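Local coordinates for sporulation-control protein spo0M (Bacillus subtilis, PDB 5CL2) that controls the expression of spo0A and is required for the cell to pass the morphological stage 0 of sporulation, at residues E154-P157 / Y158-R161; V202-A206 / R207-G211. All coordinates share one frame; numbering follows the deposited sequence.

Contact 1: residues E154-P157 / Y158-R161; sequences EQAP and YFQR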
ATOM      1  N   GLU A 154      -3.509   0.295 -14.494  1.00 47.41           N
ATOM      2  CA  GLU A 154      -4.022  -1.051 -14.687  1.00 44.72           C
ATOM      3  C   GLU A 154      -4.294  -1.688 -13.339  1.00 43.50           C
ATOM      4  O   GLU A 154      -3.541  -1.495 -12.375  1.00 42.26           O
ATOM      5  CB  GLU A 154      -3.025  -1.925 -15.454  1.00 49.86           C
ATOM      6  CG  GLU A 154      -2.550  -1.415 -16.805  1.00 49.96           C
ATOM      7  CD  GLU A 154      -3.569  -1.567 -17.923  1.00 55.83           C
ATOM      8  OE1 GLU A 154      -4.313  -2.572 -17.968  1.00 57.34           O
ATOM      9  OE2 GLU A 154      -3.557  -0.716 -18.827  1.00 58.97           O
ATOM     10  N   GLN A 155      -5.374  -2.447 -13.273  1.00 40.99           N
ATOM     11  CA  GLN A 155      -5.698  -3.226 -12.094  1.00 45.10           C
ATOM     12  C   GLN A 155      -4.485  -4.078 -11.679  1.00 50.86           C
ATOM     13  O   GLN A 155      -3.881  -4.749 -12.536  1.00 44.43           O
ATOM     14  CB  GLN A 155      -6.892  -4.122 -12.416  1.00 49.00           C
ATOM     15  CG  GLN A 155      -7.077  -5.271 -11.481  1.00 49.59           C
ATOM     16  CD  GLN A 155      -8.102  -6.243 -11.980  1.00 50.14           C
ATOM     17  OE1 GLN A 155      -8.077  -6.657 -13.148  1.00 50.84           O
ATOM     18  NE2 GLN A 155      -9.059  -6.576 -11.116  1.00 49.60           N
ATOM     19  N   ALA A 156      -4.073  -4.017 -10.409  1.00 47.42           N
ATOM     20  CA  ALA A 156      -2.905  -4.809  -9.992  1.00 44.74           C
ATOM     21  C   ALA A 156      -2.946  -5.391  -8.556  1.00 43.57           C
ATOM     22  O   ALA A 156      -2.039  -5.143  -7.748  1.00 41.13           O
ATOM     23  CB  ALA A 156      -1.638  -3.972 -10.175  1.00 40.93           C
ATOM     24  N   PRO A 157      -3.933  -6.256  -8.267  1.00 41.38           N
ATOM     25  CA  PRO A 157      -3.976  -6.896  -6.946  1.00 44.28           C
ATOM     26  C   PRO A 157      -2.737  -7.717  -6.644  1.00 47.28           C
ATOM     27  O   PRO A 157      -2.390  -7.844  -5.472  1.00 49.18           O
ATOM     28  CB  PRO A 157      -5.206  -7.817  -7.031  1.00 44.73           C
ATOM     29  CG  PRO A 157      -5.426  -8.039  -8.491  1.00 46.88           C
ATOM     30  CD  PRO A 157      -5.012  -6.741  -9.146  1.00 43.22           C
ATOM     31  N   TYR A 158      -2.069  -8.246  -7.669  1.00 46.44           N
ATOM     32  CA  TYR A 158      -0.879  -9.082  -7.462  1.00 45.93           C
ATOM     33  C   TYR A 158       0.225  -8.424  -6.639  1.00 47.18           C
ATOM     34  O   TYR A 158       0.885  -9.093  -5.841  1.00 46.36           O
ATOM     35  CB  TYR A 158      -0.330  -9.519  -8.818  1.00 52.25           C
ATOM     36  CG  TYR A 158       0.953 -10.327  -8.790  1.00 55.25           C
ATOM     37  CD1 TYR A 158       0.970 -11.671  -8.416  1.00 55.11           C
ATOM     38  CD2 TYR A 158       2.154  -9.740  -9.170  1.00 58.46           C
ATOM     39  CE1 TYR A 158       2.164 -12.394  -8.423  1.00 52.91           C
ATOM     40  CE2 TYR A 158       3.331 -10.450  -9.176  1.00 57.54           C
ATOM     41  CZ  TYR A 158       3.336 -11.761  -8.804  1.00 55.24           C
ATOM     42  OH  TYR A 158       4.543 -12.404  -8.839  1.00 58.31           O
ATOM     43  N   PHE A 159       0.412  -7.114  -6.801  1.00 48.24           N
ATOM     44  CA  PHE A 159       1.473  -6.391  -6.090  1.00 44.39           C
ATOM     45  C   PHE A 159       1.059  -5.902  -4.698  1.00 48.23           C
ATOM     46  O   PHE A 159       1.901  -5.452  -3.906  1.00 47.22           O
ATOM     47  CB  PHE A 159       1.937  -5.208  -6.924  1.00 44.33           C
ATOM     48  CG  PHE A 159       2.578  -5.605  -8.220  1.00 50.86           C
ATOM     49  CD1 PHE A 159       3.746  -6.347  -8.227  1.00 51.12           C
ATOM     50  CD2 PHE A 159       2.002  -5.266  -9.426  1.00 45.46           C
ATOM     51  CE1 PHE A 159       4.329  -6.732  -9.422  1.00 55.66           C
ATOM     52  CE2 PHE A 159       2.592  -5.626 -10.615  1.00 53.86           C
ATOM     53  CZ  PHE A 159       3.758  -6.372 -10.616  1.00 51.24           C
ATOM     54  N   GLN A 160      -0.232  -6.006  -4.392  1.00 44.88           N
ATOM     55  CA  GLN A 160      -0.733  -5.642  -3.062  1.00 49.80           C
ATOM     56  C   GLN A 160      -0.229  -4.279  -2.558  1.00 49.52           C
ATOM     57  O   GLN A 160       0.200  -4.155  -1.410  1.00 50.56           O
ATOM     58  CB  GLN A 160      -0.367  -6.736  -2.040  1.00 46.95           C
ATOM     59  CG  GLN A 160      -0.996  -8.121  -2.368  1.00 48.82           C
ATOM     60  CD  GLN A 160      -0.801  -9.171  -1.277  1.00 51.77           C
ATOM     61  OE1 GLN A 160      -0.645  -8.850  -0.085  1.00 47.93           O
ATOM     62  NE2 GLN A 160      -0.835 -10.448  -1.682  1.00 56.05           N
ATOM     63  N   ARG A 161      -0.286  -3.265  -3.418  1.00 43.53           N
ATOM     64  CA  ARG A 161       0.154  -1.919  -3.045  1.00 50.25           C
ATOM     65  C   ARG A 161      -0.950  -1.155  -2.283  1.00 47.47           C
ATOM     66  O   ARG A 161      -2.071  -1.653  -2.093  1.00 39.33           O
ATOM     67  CB  ARG A 161       0.546  -1.117  -4.287  1.00 49.63           C
ATOM     68  CG  ARG A 161       1.318  -1.903  -5.320  1.00 47.05           C
ATOM     69  CD  ARG A 161       2.660  -2.238  -4.772  1.00 50.73           C
ATOM     70  NE  ARG A 161       3.450  -1.030  -4.574  1.00 58.60           N
ATOM     71  CZ  ARG A 161       4.577  -1.003  -3.871  1.00 58.28           C
ATOM     72  NH1 ARG A 161       5.005  -2.113  -3.297  1.00 55.75           N
ATOM     73  NH2 ARG A 161       5.260   0.126  -3.726  1.00 55.31           N
TER
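A short 3-10 turn, entered where strand 146-155 ends, folds Ala156 and Pro157 back against Phe159 and Gln160. Its two backbone bonds are successive i to i+3 links. Phe159 N donates to Ala156 O at 3.3 Å, and Gln160 N to Pro157 O at 3.0 Å with an N-H...O angle of 143°; both donors sit well above the plane of the carbonyl they use. The methyl CB of Ala156 meets the Phe159 ring at its edge, near the ring plane, 3.9 Å from CD2. Over one face of that ring lies Tyr158 CD2, 3.7 Å above the plane and offset toward the rim. In the fold this turn leads from the outermost strand 146-155 toward its antiparallel neighbour 165-173, and Trp212 and Ile188 pack around Phe159. Tyr158 carries CG opposite its own amide nitrogen (chi1 177°), which swings the phenol away from Pro157; the ring stacks with Tyr217, and OH is hydrogen-bonded to Asp194 of the second subunit. Gln160 lays CG 3.4 Å from Pro157 O, while its extended chain carries OE1 to the backbone N of Leu95 of the second subunit.

Contact 2: residues V202-A206 / R207-G211; sequences VDRRA and RGLRG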
ATOM      1  N   VAL A 202       8.133  -8.227 -20.534  1.00 49.73           N
ATOM      2  CA  VAL A 202       8.181  -8.063 -21.981  1.00 47.35           C
ATOM      3  C   VAL A 202       7.016  -8.793 -22.617  1.00 48.90           C
ATOM      4  O   VAL A 202       6.498  -9.754 -22.046  1.00 49.14           O
ATOM      5  CB  VAL A 202       9.507  -8.594 -22.613  1.00 48.12           C
ATOM      6  CG1 VAL A 202      10.728  -7.979 -21.909  1.00 46.27           C
ATOM      7  CG2 VAL A 202       9.559 -10.097 -22.549  1.00 48.46           C
ATOM      8  N   ASP A 203       6.587  -8.297 -23.777  1.00 47.09           N
ATOM      9  CA  ASP A 203       5.628  -8.996 -24.637  1.00 49.86           C
ATOM     10  C   ASP A 203       4.279  -9.263 -23.964  1.00 52.48           C
ATOM     11  O   ASP A 203       3.587 -10.213 -24.329  1.00 52.47           O
ATOM     12  CB  ASP A 203       6.211 -10.344 -25.144  1.00 51.66           C
ATOM     13  CG  ASP A 203       7.365 -10.171 -26.154  1.00 50.50           C
ATOM     14  OD1 ASP A 203       7.500  -9.077 -26.754  1.00 48.46           O
ATOM     15  OD2 ASP A 203       8.108 -11.164 -26.392  1.00 53.76           O
ATOM     16  N   ARG A 204       3.864  -8.394 -23.041  1.00 56.59           N
ATOM     17  CA  ARG A 204       2.534  -8.523 -22.431  1.00 54.24           C
ATOM     18  C   ARG A 204       1.423  -8.341 -23.467  1.00 47.93           C
ATOM     19  O   ARG A 204       0.437  -9.091 -23.455  1.00 45.04           O
ATOM     20  CB  ARG A 204       2.377  -7.527 -21.271  1.00 52.00           C
ATOM     21  CG  ARG A 204       2.952  -8.074 -19.948  1.00 54.04           C
ATOM     22  CD  ARG A 204       2.945  -7.031 -18.828  1.00 53.86           C
ATOM     23  NE  ARG A 204       1.611  -6.511 -18.520  1.00 54.27           N
ATOM     24  CZ  ARG A 204       0.710  -7.163 -17.796  1.00 52.14           C
ATOM     25  NH1 ARG A 204       0.985  -8.366 -17.306  1.00 52.96           N
ATOM     26  NH2 ARG A 204      -0.466  -6.611 -17.564  1.00 52.72           N
ATOM     27  N   ARG A 205       1.584  -7.393 -24.388  1.00 47.48           N
ATOM     28  CA  ARG A 205       0.554  -7.206 -25.408  1.00 48.02           C
ATOM     29  C   ARG A 205       0.543  -8.381 -26.353  1.00 52.57           C
ATOM     30  O   ARG A 205      -0.531  -8.877 -26.681  1.00 53.53           O
ATOM     31  CB  ARG A 205       0.753  -5.923 -26.239  1.00 50.56           C
ATOM     32  CG  ARG A 205       0.720  -4.632 -25.452  1.00 59.35           C
ATOM     33  CD  ARG A 205      -0.293  -4.717 -24.322  1.00 55.60           C
ATOM     34  NE  ARG A 205       0.209  -3.935 -23.205  1.00 55.60           N
ATOM     35  CZ  ARG A 205       0.062  -4.285 -21.936  1.00 53.10           C
ATOM     36  NH1 ARG A 205      -0.572  -5.407 -21.607  1.00 53.24           N
ATOM     37  NH2 ARG A 205       0.570  -3.518 -20.998  1.00 59.96           N
ATOM     38  N   ALA A 206       1.729  -8.843 -26.768  1.00 50.76           N
ATOM     39  CA  ALA A 206       1.813 -10.008 -27.643  1.00 53.57           C
ATOM     40  C   ALA A 206       1.109 -11.179 -26.988  1.00 53.72           C
ATOM     41  O   ALA A 206       0.421 -11.945 -27.647  1.00 54.92           O
ATOM     42  CB  ALA A 206       3.290 -10.373 -27.968  1.00 54.71           C
ATOM     43  N   ARG A 207       1.278 -11.310 -25.678  1.00 51.27           N
ATOM     44  CA  ARG A 207       0.686 -12.431 -24.955  1.00 54.06           C
ATOM     45  C   ARG A 207      -0.773 -12.154 -24.549  1.00 50.73           C
ATOM     46  O   ARG A 207      -1.429 -12.995 -23.936  1.00 55.38           O
ATOM     47  CB  ARG A 207       1.522 -12.763 -23.719  1.00 48.66           C
ATOM     48  CG  ARG A 207       2.937 -13.241 -24.046  1.00 58.66           C
ATOM     49  CD  ARG A 207       3.652 -13.734 -22.809  1.00 55.09           C
ATOM     50  NE  ARG A 207       4.152 -12.624 -22.016  1.00 58.57           N
ATOM     51  CZ  ARG A 207       4.467 -12.721 -20.733  1.00 60.43           C
ATOM     52  NH1 ARG A 207       4.316 -13.881 -20.105  1.00 59.63           N
ATOM     53  NH2 ARG A 207       4.914 -11.654 -20.077  1.00 60.30           N
ATOM     54  N   GLY A 208      -1.278 -10.979 -24.903  1.00 56.32           N
ATOM     55  CA  GLY A 208      -2.648 -10.595 -24.569  1.00 56.53           C
ATOM     56  C   GLY A 208      -2.930 -10.544 -23.073  1.00 53.17           C
ATOM     57  O   GLY A 208      -4.011 -10.923 -22.615  1.00 53.23           O
ATOM     58  N   LEU A 209      -1.941 -10.089 -22.311  1.00 53.20           N
ATOM     59  CA  LEU A 209      -2.080  -9.921 -20.861  1.00 55.30           C
ATOM     60  C   LEU A 209      -2.460  -8.475 -20.521  1.00 52.25           C
ATOM     61  O   LEU A 209      -1.862  -7.536 -21.049  1.00 51.49           O
ATOM     62  CB  LEU A 209      -0.781 -10.289 -20.133  1.00 50.33           C
ATOM     63  CG  LEU A 209      -0.224 -11.700 -20.326  1.00 53.67           C
ATOM     64  CD1 LEU A 209       1.177 -11.792 -19.763  1.00 52.19           C
ATOM     65  CD2 LEU A 209      -1.136 -12.719 -19.675  1.00 55.67           C
ATOM     66  N   ARG A 210      -3.462  -8.313 -19.654  1.00 52.72           N
ATOM     67  CA  ARG A 210      -3.858  -7.004 -19.118  1.00 51.02           C
ATOM     68  C   ARG A 210      -3.999  -7.120 -17.611  1.00 52.16           C
ATOM     69  O   ARG A 210      -4.526  -8.117 -17.098  1.00 52.58           O
ATOM     70  CB  ARG A 210      -5.172  -6.492 -19.722  1.00 55.50           C
ATOM     71  CG  ARG A 210      -5.106  -6.014 -21.178  1.00 56.72           C
ATOM     72  CD  ARG A 210      -4.246  -4.750 -21.352  1.00 58.70           C
ATOM     73  NE  ARG A 210      -4.786  -3.513 -20.771  1.00 60.35           N
ATOM     74  CZ  ARG A 210      -5.699  -2.729 -21.353  1.00 64.10           C
ATOM     75  NH1 ARG A 210      -6.204  -3.042 -22.539  1.00 66.07           N
ATOM     76  NH2 ARG A 210      -6.105  -1.619 -20.757  1.00 51.35           N
ATOM     77  N   GLY A 211      -3.499  -6.119 -16.897  1.00 47.46           N
ATOM     78  CA  GLY A 211      -3.565  -6.140 -15.448  1.00 47.87           C
ATOM     79  C   GLY A 211      -2.549  -7.095 -14.858  1.00 50.59           C
ATOM     80  O   GLY A 211      -1.978  -7.914 -15.576  1.00 47.20           O
TER
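Val202 O, at the end of strand 195-202, accepts Arg207 NH2 at 3.2 Å, nearly along the C=O axis though tilted from the guanidinium plane; the same NH2 also forms a salt bridge with Glu201. Asp203 O takes the backbone N of Arg207 at 2.9 Å and, weakly, its NE, so one arginine grips two successive carbonyls. Arg204 O receives Leu209 N at 2.8 Å in an almost straight bond (169°). The Arg204 side chain bends at chi3 (59°), bringing its guanidinium across Leu209, whose CB lies over one face, and setting NH2 2.8 Å from Gly211 O, which lies in the guanidinium plane; NE forms a salt bridge with Glu168. Leu209 CD1 meanwhile sits over the centre of the Arg207 guanidinium, whose plane stands nearly perpendicular to that of Arg204. With Arg204 cut back to an alanine, Gly211 O would probably lose this donor and Glu168 one of its arginine partners, and the cover over Leu209 CB would go. Arg205 opens a type I beta turn closed by Gly208 N on Arg205 O at 2.9 Å; with Leu209 N on Arg204 O as the outer bond and the positive phi of Gly208, this makes a Schellman motif that ends one helical turn in the loop between strands 195-202 and 224-229. The Arg205 guanidinium turns its edge to Leu209 O and forms salt bridges with Glu168 and Glu170. Ala206 N is hydrogen-bonded to Glu184.

Contact 1 is largely buried, whereas contact 2 lies at the surface, farther from the centre of the chain; their centres are about 16 Å apart. Both adjoin the antiparallel sheet that runs from 146-155 to 224-229: 154-161 leaves one outermost strand, and 202-211 leads toward the other. In contact 1 aromatic rings and a methyl pack around two turn bonds, and the second subunit takes part; in contact 2 arginines reach backbone carbonyls and glutamates within their own chain. The two meet directly at Glu154 OE1, which forms a salt bridge with Arg210 NE at 3.0 Å. Trp212, just beyond contact 2, joins them again, packing on Phe159 and forming a cation-pi pair with Arg204.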